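Local coordinates for protein triacylglycerol lipase (Yarrowia lipolytica, PDB 3O0D) that probably hydrolyses the ester bonds of triacylglycerols, as an extracellular, glycosylated lipase of the alpha/beta-hydrolase fold, at residues A[5-10]-A[271-276]; A[13-18]-A[260-265]; A[70-75]-A[138-143]. All blocks are in the same frame, centred on the assembly; numbering follows the deposited sequence.

Contact 1: A[5-10]-A[271-276]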
loop_
_atom_site.group_PDB
_atom_site.type_symbol
_atom_site.label_atom_id
_atom_site.label_comp_id
_atom_site.label_asym_id
_atom_site.label_seq_id
_atom_site.Cartn_x
_atom_site.Cartn_y
_atom_site.Cartn_z
ATOM N N THR A 5 -11.079 -19.315 -5.386
ATOM C CA THR A 5 -9.869 -19.638 -6.180
ATOM C C THR A 5 -9.932 -19.069 -7.602
ATOM O O THR A 5 -9.163 -19.529 -8.452
ATOM C CB THR A 5 -9.617 -21.107 -6.278
ATOM O OG1 THR A 5 -10.698 -21.758 -6.981
ATOM C CG2 THR A 5 -9.532 -21.690 -4.806
ATOM N N GLU A 6 -10.771 -18.069 -7.778
ATOM C CA GLU A 6 -10.933 -17.471 -9.114
ATOM C C GLU A 6 -9.888 -16.410 -9.328
ATOM O O GLU A 6 -9.585 -15.573 -8.450
ATOM C CB GLU A 6 -12.317 -16.834 -9.317
ATOM C CG GLU A 6 -13.443 -17.832 -9.159
ATOM C CD GLU A 6 -14.827 -17.228 -9.553
ATOM O OE1 GLU A 6 -15.080 -16.005 -9.390
ATOM O OE2 GLU A 6 -15.682 -18.019 -10.007
ATOM N N THR A 7 -9.272 -16.455 -10.541
ATOM C CA THR A 7 -8.296 -15.372 -10.867
ATOM C C THR A 7 -8.503 -15.021 -12.327
ATOM O O THR A 7 -9.166 -15.803 -13.021
ATOM C CB THR A 7 -6.771 -15.762 -10.672
ATOM O OG1 THR A 7 -6.400 -16.850 -11.559
ATOM C CG2 THR A 7 -6.574 -16.189 -9.171
ATOM N N SER A 8 -7.980 -13.893 -12.760
ATOM C CA SER A 8 -8.155 -13.424 -14.150
ATOM C C SER A 8 -6.844 -12.750 -14.590
ATOM O O SER A 8 -6.124 -12.143 -13.805
ATOM C CB SER A 8 -9.259 -12.286 -14.151
ATOM O OG SER A 8 -10.529 -12.890 -13.900
ATOM N N HIS A 9 -6.563 -12.864 -15.871
ATOM C CA HIS A 9 -5.433 -12.176 -16.461
ATOM C C HIS A 9 -5.619 -10.696 -16.677
ATOM O O HIS A 9 -6.754 -10.207 -16.537
ATOM C CB HIS A 9 -5.039 -12.888 -17.829
ATOM C CG HIS A 9 -4.406 -14.211 -17.647
ATOM N ND1 HIS A 9 -3.123 -14.327 -17.151
ATOM C CD2 HIS A 9 -4.881 -15.488 -17.797
ATOM C CE1 HIS A 9 -2.805 -15.629 -17.095
ATOM N NE2 HIS A 9 -3.859 -16.337 -17.443
ATOM N N ILE A 10 -4.519 -9.997 -17.030
ATOM C CA ILE A 10 -4.587 -8.547 -17.252
ATOM C C ILE A 10 -3.933 -8.221 -18.585
ATOM O O ILE A 10 -3.230 -9.085 -19.161
ATOM C CB ILE A 10 -3.800 -7.733 -16.162
ATOM C CG1 ILE A 10 -2.284 -8.066 -16.112
ATOM C CG2 ILE A 10 -4.484 -8.013 -14.745
ATOM C CD1 ILE A 10 -1.522 -7.060 -15.133
ATOM N N LYS A 271 -6.414 -19.183 -2.540
ATOM C CA LYS A 271 -5.267 -20.124 -2.498
ATOM C C LYS A 271 -4.578 -20.145 -3.846
ATOM O O LYS A 271 -3.482 -20.797 -4.008
ATOM C CB LYS A 271 -5.719 -21.548 -2.178
ATOM C CG LYS A 271 -6.283 -21.727 -0.768
ATOM C CD LYS A 271 -5.302 -21.873 0.320
ATOM C CE LYS A 271 -6.041 -22.295 1.670
ATOM N NZ LYS A 271 -6.921 -23.560 1.675
ATOM N N GLN A 272 -5.177 -19.516 -4.879
ATOM C CA GLN A 272 -4.395 -19.380 -6.130
ATOM C C GLN A 272 -3.404 -18.216 -6.041
ATOM O O GLN A 272 -2.504 -18.042 -6.920
ATOM C CB GLN A 272 -5.365 -19.167 -7.308
ATOM C CG GLN A 272 -5.949 -20.430 -7.836
ATOM C CD GLN A 272 -4.898 -21.248 -8.580
ATOM O OE1 GLN A 272 -4.202 -20.724 -9.488
ATOM N NE2 GLN A 272 -4.793 -22.530 -8.246
ATOM N N CYS A 273 -3.538 -17.400 -5.012
ATOM C CA CYS A 273 -2.764 -16.196 -4.765
ATOM C C CYS A 273 -1.938 -16.277 -3.446
ATOM O O CYS A 273 -1.458 -17.307 -3.171
ATOM C CB CYS A 273 -3.601 -14.932 -4.855
ATOM S SG CYS A 273 -4.469 -15.002 -6.443
ATOM N N SER A 274 -1.778 -15.184 -2.714
ATOM C CA SER A 274 -0.910 -15.149 -1.481
ATOM C C SER A 274 -1.209 -16.260 -0.484
ATOM O O SER A 274 -0.279 -16.897 0.062
ATOM C CB SER A 274 -1.150 -13.900 -0.686
ATOM O OG SER A 274 -0.384 -12.885 -1.186
ATOM N N ALA A 275 -2.525 -16.495 -0.260
ATOM C CA ALA A 275 -2.944 -17.509 0.718
ATOM C C ALA A 275 -2.438 -18.892 0.382
ATOM O O ALA A 275 -2.398 -19.791 1.278
ATOM C CB ALA A 275 -4.498 -17.517 0.926
ATOM N N GLY A 276 -2.168 -19.147 -0.897
ATOM C CA GLY A 276 -1.619 -20.437 -1.377
ATOM C C GLY A 276 -0.070 -20.565 -1.386
ATOM O O GLY A 276 0.443 -21.658 -1.839
HETATM O O HOH W 1 -4.040 -18.115 -10.712
#
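One water molecule joins T7 to Q272. It lies 2.8 Å from T7 OG1 and donates a hydrogen bond to Q272 OE1, with the water oxygen 2.9 Å from that amide oxygen. No direct hydrogen bond links 5-10 to 271-276, and this bridge is a polar link between them. The threonine's first torsion (chi1 62°) places its two branches in separate roles: OG1 turns to the water, while CG2 points into the apolar part of the contact. There the methyl rests against two neighbours, with T7 CG2 3.6 Å from C273 SG and 3.7 Å from Q272 CB, and the T7 and Q272 side chains meet at about a right angle. Q272 is bent at its second torsion (chi2 -71°), which folds the amide back toward the bridging water. Its CG sits 3.4 Å from T5 O, and the same Q272 CG is 4.0 Å from T5 CB. The outer residues T5 and Q272 are exposed, whereas C273 is buried and forms a disulfide with C265. N270 frames the site, its side-chain amide bonding both E6 O and Q272 N. Strand 3-8 lies between strands 262-265 and 269-270, and the disulfide ties the loop after the outermost strand 269-270 to strand 262-265, at one edge of the central mixed sheet of the alpha/beta-hydrolase fold.

Contact 2: A[13-18]-A[260-265]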
loop_
_atom_site.group_PDB
_atom_site.type_symbol
_atom_site.label_atom_id
_atom_site.label_comp_id
_atom_site.label_asym_id
_atom_site.label_seq_id
_atom_site.Cartn_x
_atom_site.Cartn_y
_atom_site.Cartn_z
ATOM N N GLU A 13 -1.505 -2.646 -20.612
ATOM C CA GLU A 13 -1.728 -1.315 -20.052
ATOM C C GLU A 13 -1.858 -1.376 -18.488
ATOM O O GLU A 13 -1.341 -0.479 -17.792
ATOM C CB GLU A 13 -2.942 -0.658 -20.672
ATOM C CG GLU A 13 -3.112 0.685 -20.191
ATOM C CD GLU A 13 -4.346 1.406 -20.803
ATOM O OE1 GLU A 13 -5.057 0.802 -21.625
ATOM O OE2 GLU A 13 -4.565 2.596 -20.419
ATOM N N SER A 14 -2.555 -2.426 -18.024
ATOM C CA SER A 14 -2.780 -2.603 -16.588
ATOM C C SER A 14 -1.495 -3.026 -15.967
ATOM O O SER A 14 -1.157 -2.506 -14.882
ATOM C CB SER A 14 -3.788 -3.751 -16.381
ATOM O OG SER A 14 -5.068 -3.302 -16.845
ATOM N N TYR A 15 -0.719 -3.879 -16.633
ATOM C CA TYR A 15 0.568 -4.270 -16.068
ATOM C C TYR A 15 1.468 -3.002 -15.908
ATOM O O TYR A 15 2.109 -2.801 -14.878
ATOM C CB TYR A 15 1.276 -5.223 -17.098
ATOM C CG TYR A 15 2.653 -5.695 -16.671
ATOM C CD1 TYR A 15 2.815 -7.050 -16.308
ATOM C CD2 TYR A 15 3.795 -4.838 -16.760
ATOM C CE1 TYR A 15 4.080 -7.534 -15.957
ATOM C CE2 TYR A 15 5.105 -5.315 -16.422
ATOM C CZ TYR A 15 5.195 -6.653 -16.037
ATOM O OH TYR A 15 6.463 -7.050 -15.676
ATOM N N ASN A 16 1.455 -2.073 -16.927
ATOM C CA ASN A 16 2.313 -0.898 -16.862
ATOM C C ASN A 16 1.864 0.083 -15.704
ATOM O O ASN A 16 2.743 0.744 -15.075
ATOM C CB ASN A 16 2.257 -0.096 -18.152
ATOM C CG ASN A 16 2.875 -0.858 -19.329
ATOM O OD1 ASN A 16 3.583 -1.825 -19.138
ATOM N ND2 ASN A 16 2.545 -0.417 -20.565
ATOM N N PHE A 17 0.563 0.039 -15.419
ATOM C CA PHE A 17 -0.011 0.832 -14.366
ATOM C C PHE A 17 0.473 0.294 -12.999
ATOM O O PHE A 17 0.986 1.070 -12.154
ATOM C CB PHE A 17 -1.507 0.700 -14.500
ATOM C CG PHE A 17 -2.294 1.131 -13.259
ATOM C CD1 PHE A 17 -2.576 2.480 -12.985
ATOM C CD2 PHE A 17 -2.856 0.125 -12.506
ATOM C CE1 PHE A 17 -3.459 2.752 -11.837
ATOM C CE2 PHE A 17 -3.642 0.387 -11.391
ATOM C CZ PHE A 17 -3.922 1.707 -11.077
ATOM N N PHE A 18 0.438 -1.016 -12.820
ATOM C CA PHE A 18 0.955 -1.544 -11.556
ATOM C C PHE A 18 2.446 -1.268 -11.407
ATOM O O PHE A 18 2.901 -0.904 -10.369
ATOM C CB PHE A 18 0.668 -3.032 -11.442
ATOM C CG PHE A 18 -0.808 -3.367 -11.405
ATOM C CD1 PHE A 18 -1.667 -2.719 -10.540
ATOM C CD2 PHE A 18 -1.340 -4.338 -12.206
ATOM C CE1 PHE A 18 -2.976 -3.042 -10.496
ATOM C CE2 PHE A 18 -2.671 -4.653 -12.156
ATOM C CZ PHE A 18 -3.485 -4.000 -11.330
ATOM N N SER A 260 1.682 -12.639 -18.502
ATOM C CA SER A 260 0.752 -13.713 -18.200
ATOM C C SER A 260 0.679 -14.034 -16.674
ATOM O O SER A 260 -0.228 -14.753 -16.269
ATOM C CB SER A 260 1.216 -14.976 -18.928
ATOM O OG SER A 260 2.604 -15.216 -18.706
ATOM N N ASN A 261 1.656 -13.543 -15.956
ATOM C CA ASN A 261 1.857 -14.023 -14.580
ATOM C C ASN A 261 1.547 -12.959 -13.540
ATOM O O ASN A 261 1.814 -13.164 -12.337
ATOM C CB ASN A 261 3.259 -14.511 -14.413
ATOM C CG ASN A 261 3.375 -15.913 -14.961
ATOM O OD1 ASN A 261 3.400 -16.957 -14.201
ATOM N ND2 ASN A 261 3.422 -15.989 -16.252
ATOM N N VAL A 262 0.823 -11.918 -13.921
ATOM C CA VAL A 262 0.259 -11.020 -12.903
ATOM C C VAL A 262 -1.314 -11.192 -13.017
ATOM O O VAL A 262 -1.874 -10.960 -14.111
ATOM C CB VAL A 262 0.657 -9.576 -13.188
ATOM C CG1 VAL A 262 0.051 -8.561 -12.118
ATOM C CG2 VAL A 262 2.181 -9.336 -13.301
ATOM N N VAL A 263 -1.992 -11.577 -11.938
ATOM C CA VAL A 263 -3.392 -11.992 -12.079
ATOM C C VAL A 263 -4.214 -11.182 -11.051
ATOM O O VAL A 263 -3.697 -10.798 -9.985
ATOM C CB VAL A 263 -3.604 -13.523 -11.917
ATOM C CG1 VAL A 263 -2.939 -14.277 -13.101
ATOM C CG2 VAL A 263 -3.053 -14.021 -10.508
ATOM N N MET A 264 -5.512 -10.985 -11.363
ATOM C CA MET A 264 -6.399 -10.339 -10.393
ATOM C C MET A 264 -7.119 -11.457 -9.641
ATOM O O MET A 264 -7.629 -12.407 -10.251
ATOM C CB MET A 264 -7.464 -9.552 -11.210
ATOM C CG MET A 264 -6.920 -8.530 -12.235
ATOM S SD MET A 264 -5.898 -7.309 -11.440
ATOM C CE MET A 264 -7.142 -6.283 -10.522
ATOM N N CYS A 265 -7.097 -11.402 -8.294
ATOM C CA CYS A 265 -7.605 -12.524 -7.479
ATOM C C CYS A 265 -8.948 -12.113 -6.923
ATOM O O CYS A 265 -9.007 -11.020 -6.425
ATOM C CB CYS A 265 -6.650 -12.671 -6.268
ATOM S SG CYS A 265 -4.943 -13.021 -6.910
#
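M264 and F18 form a Met-aromatic contact in which the sulfur stands neither squarely over the ring nor in its plane. M264 SD is 5.2 Å from the centroid of the F18 ring, 71° off the ring normal, and its nearest ring atom is F18 CZ at 4.1 Å. Bends at the second and third torsions of the methionine carry the sulfur from a strand position whose CB does not itself face the helix. V262 contacts the helix more directly and divides its two methyls between two aromatic residues. V262 CG2 rests 3.7 Å from Y15 CE1, whereas V262 CG1 makes a looser approach to F18 CD2 at 4.4 Å. The tyrosine ring extends to the valine because its CG is anti to the backbone N (chi1 179°), and the two side chains meet at about a right angle. Y15 OH continues past the valine to a hydrogen bond with P257 O, so this buried tyrosine has its hydroxyl satisfied. All four touching residues are buried, and no hydrogen bond crosses between the segments. Helix 13-18 and strand 262-265 run almost perpendicular, at 89°, with axes 10.3 Å apart at closest approach. F293 meets Y15 edge-to-face and Y223 of strand 222-227 does the same to F18, while V248 of strand 247-250 touches F18, V262 and M264 together, seating helix 12-27 against several strands of the central sheet.

Contact 3: A[70-75]-A[138-143]. With NAG (2-acetamido-2-deoxy-beta-D-glucopyranose), chain I; NAG (2-acetamido-2-deoxy-beta-D-glucopyranose), chain H.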
loop_
_atom_site.group_PDB
_atom_site.type_symbol
_atom_site.label_atom_id
_atom_site.label_comp_id
_atom_site.label_asym_id
_atom_site.label_seq_id
_atom_site.Cartn_x
_atom_site.Cartn_y
_atom_site.Cartn_z
ATOM N N GLY A 70 8.816 9.079 3.752
ATOM C CA GLY A 70 8.127 9.048 2.388
ATOM C C GLY A 70 8.149 10.442 1.839
ATOM O O GLY A 70 8.967 11.310 2.171
ATOM N N TYR A 71 7.306 10.639 0.793
ATOM C CA TYR A 71 7.401 11.961 0.134
ATOM C C TYR A 71 6.040 12.278 -0.530
ATOM O O TYR A 71 5.159 11.426 -0.683
ATOM C CB TYR A 71 8.487 12.024 -0.974
ATOM C CG TYR A 71 8.244 10.989 -2.123
ATOM C CD1 TYR A 71 7.531 11.363 -3.314
ATOM C CD2 TYR A 71 8.799 9.730 -2.078
ATOM C CE1 TYR A 71 7.331 10.438 -4.338
ATOM C CE2 TYR A 71 8.597 8.774 -3.128
ATOM C CZ TYR A 71 7.888 9.188 -4.246
ATOM O OH TYR A 71 7.720 8.280 -5.278
ATOM N N LEU A 72 5.900 13.561 -0.807
ATOM C CA LEU A 72 4.734 14.076 -1.473
ATOM C C LEU A 72 5.272 14.642 -2.746
ATOM O O LEU A 72 6.197 15.484 -2.779
ATOM C CB LEU A 72 4.120 15.180 -0.573
ATOM C CG LEU A 72 2.887 15.935 -1.078
ATOM C CD1 LEU A 72 1.706 15.057 -1.442
ATOM C CD2 LEU A 72 2.525 17.019 0.001
ATOM N N ALA A 73 4.625 14.282 -3.908
ATOM C CA ALA A 73 5.098 14.883 -5.174
ATOM C C ALA A 73 3.879 15.190 -6.062
ATOM O O ALA A 73 2.780 14.688 -5.789
ATOM C CB ALA A 73 5.977 13.849 -5.919
ATOM N N VAL A 74 4.105 16.009 -7.108
ATOM C CA VAL A 74 3.015 16.384 -8.057
ATOM C C VAL A 74 3.524 15.994 -9.464
ATOM O O VAL A 74 4.609 16.406 -9.869
ATOM C CB VAL A 74 2.767 17.880 -8.010
ATOM C CG1 VAL A 74 1.654 18.215 -9.069
ATOM C CG2 VAL A 74 2.250 18.251 -6.601
ATOM N N ASP A 75 2.697 15.245 -10.194
ATOM C CA ASP A 75 3.092 14.760 -11.560
ATOM C C ASP A 75 2.110 15.586 -12.467
ATOM O O ASP A 75 0.891 15.331 -12.525
ATOM C CB ASP A 75 2.786 13.318 -11.657
ATOM C CG ASP A 75 3.231 12.709 -13.003
ATOM O OD1 ASP A 75 3.199 13.467 -13.996
ATOM O OD2 ASP A 75 3.573 11.505 -13.048
ATOM N N ASN A 138 0.437 13.224 10.766
ATOM C CA ASN A 138 1.052 14.290 11.507
ATOM C C ASN A 138 2.226 14.887 10.871
ATOM O O ASN A 138 2.556 16.032 11.190
ATOM C CB ASN A 138 1.390 13.841 12.949
ATOM C CG ASN A 138 0.158 13.518 13.769
ATOM O OD1 ASN A 138 0.240 12.704 14.693
ATOM N ND2 ASN A 138 -0.965 14.133 13.484
ATOM N N GLN A 139 2.924 14.159 9.922
ATOM C CA GLN A 139 4.062 14.730 9.249
ATOM C C GLN A 139 3.752 15.458 7.926
ATOM O O GLN A 139 4.482 16.337 7.514
ATOM C CB GLN A 139 5.105 13.641 8.915
ATOM C CG GLN A 139 5.840 13.021 10.196
ATOM C CD GLN A 139 6.897 12.059 9.773
ATOM O OE1 GLN A 139 8.013 12.443 9.405
ATOM N NE2 GLN A 139 6.544 10.806 9.769
ATOM N N ILE A 140 2.698 15.017 7.288
ATOM C CA ILE A 140 2.441 15.464 5.890
ATOM C C ILE A 140 1.020 15.927 5.588
ATOM O O ILE A 140 0.785 16.552 4.538
ATOM C CB ILE A 140 2.881 14.400 4.853
ATOM C CG1 ILE A 140 3.268 15.052 3.515
ATOM C CG2 ILE A 140 1.848 13.326 4.704
ATOM C CD1 ILE A 140 4.415 15.957 3.552
ATOM N N GLY A 141 0.083 15.681 6.496
ATOM C CA GLY A 141 -1.300 15.915 6.223
ATOM C C GLY A 141 -1.580 17.362 5.834
ATOM O O GLY A 141 -2.284 17.592 4.810
ATOM N N PRO A 142 -1.089 18.330 6.618
ATOM C CA PRO A 142 -1.378 19.737 6.283
ATOM C C PRO A 142 -0.760 20.163 4.925
ATOM O O PRO A 142 -1.423 20.921 4.126
ATOM C CB PRO A 142 -0.743 20.518 7.479
ATOM C CG PRO A 142 -1.051 19.568 8.660
ATOM C CD PRO A 142 -0.517 18.220 7.986
ATOM N N LYS A 143 0.492 19.740 4.675
ATOM C CA LYS A 143 1.137 20.000 3.397
ATOM C C LYS A 143 0.326 19.357 2.233
ATOM O O LYS A 143 0.131 20.066 1.199
ATOM C CB LYS A 143 2.609 19.612 3.331
ATOM C CG LYS A 143 3.332 20.138 2.189
ATOM C CD LYS A 143 3.303 21.651 2.125
ATOM C CE LYS A 143 4.391 22.155 1.230
ATOM N NZ LYS A 143 4.816 23.501 1.699
HETATM C C1 NAG I . -3.504 10.505 16.075
HETATM C C2 NAG I . -3.794 10.063 17.505
HETATM C C3 NAG I . -4.724 11.102 18.122
HETATM C C4 NAG I . -4.259 12.549 17.960
HETATM C C5 NAG I . -3.923 12.843 16.499
HETATM C C6 NAG I . -3.153 14.131 16.238
HETATM C C7 NAG I . -3.726 7.675 17.927
HETATM C C8 NAG I . -4.417 6.370 18.011
HETATM N N2 NAG I . -4.428 8.770 17.573
HETATM O O3 NAG I . -4.971 10.802 19.508
HETATM O O4 NAG I . -5.377 13.338 18.347
HETATM O O5 NAG I . -3.044 11.833 16.001
HETATM O O6 NAG I . -3.418 14.474 14.895
HETATM O O7 NAG I . -2.537 7.733 18.180
HETATM C C1 NAG H . -8.994 15.939 6.974
HETATM C C2 NAG H . -8.466 15.959 5.522
HETATM C C3 NAG H . -9.073 17.163 4.813
HETATM C C4 NAG H . -10.602 17.143 4.911
HETATM C C5 NAG H . -10.932 17.151 6.384
HETATM C C6 NAG H . -12.415 17.319 6.766
HETATM C C7 NAG H . -6.205 15.052 5.180
HETATM C C8 NAG H . -4.734 15.331 5.082
HETATM N N2 NAG H . -7.009 16.091 5.437
HETATM O O3 NAG H . -8.637 17.137 3.441
HETATM O O4 NAG H . -11.117 18.358 4.359
HETATM O O5 NAG H . -10.393 15.932 6.939
HETATM O O6 NAG H . -13.153 16.475 5.958
HETATM O O7 NAG H . -6.645 13.922 5.062
#
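L72 meets I140 and K143 chiefly through one methyl, CD2, and that methyl marks the tight half of the contact. L72 CD2 lies 3.9 Å from K143 CG and 4.1 Å from I140 CG1, and I140 CD1 also comes near the same methyl. L72 CB adds a second touch to the isoleucine, 4.2 Å from I140 CG1. With chi1 at 178°, L72 extends its branched end from the strand to the helix. On the lysine, the touching is done by the aliphatic beginning of the chain: a bend at chi2 (59°) leads the rest away, and its side chain also touches E57. L144 and V147, from the next turns of the helix, further enclose L72, and I140 leans on L83. This is the helix-on-sheet layering of the alpha/beta-hydrolase fold. Strand 68-75 runs antiparallel between 53-60 and 80-87, while helix 127-150 belongs to the connection that carries the chain from strand 80-87 to its parallel neighbour 155-161. The helix is kinked at 142-143, where neither N bonds to the turn before; P142 has no N-H to offer, and its side chain is exposed. Away from the buried I140 and the sheet, two sugars lie against the helix. The exposed N138 uses ND2 to donate a hydrogen bond to O6 of the chain I NAG over 2.9 Å, with an N-H...O angle of 153°; N134, one turn earlier, is a glycosylated asparagine. The other NAG, chain H, brings its acetamide methyl C8 to 3.3 Å from G141 O, and is also hydrogen-bonded to D145 and H180.

All three contacts reach the same mixed sheet, but at different places. Contacts 1 and 2 are neighbours, with centres about 12 Å apart, joined by the C265-C273 disulfide and by the antiparallel pairing of strand 3-8 with 262-265. Strand 3-8 leads directly into helix 12-27, so the N-terminal region meets the late chain twice in succession. Contact 3 lies toward the other end of the sheet, its centre about 34 Å from that of contact 1 and 27 Å from that of contact 2. Along the sequence, contact 1 encloses contact 2, which encloses contact 3: contacts 1 and 2 join the chain's start to its late part at the 269-270 end, and contact 3 lies near the 53-60 end.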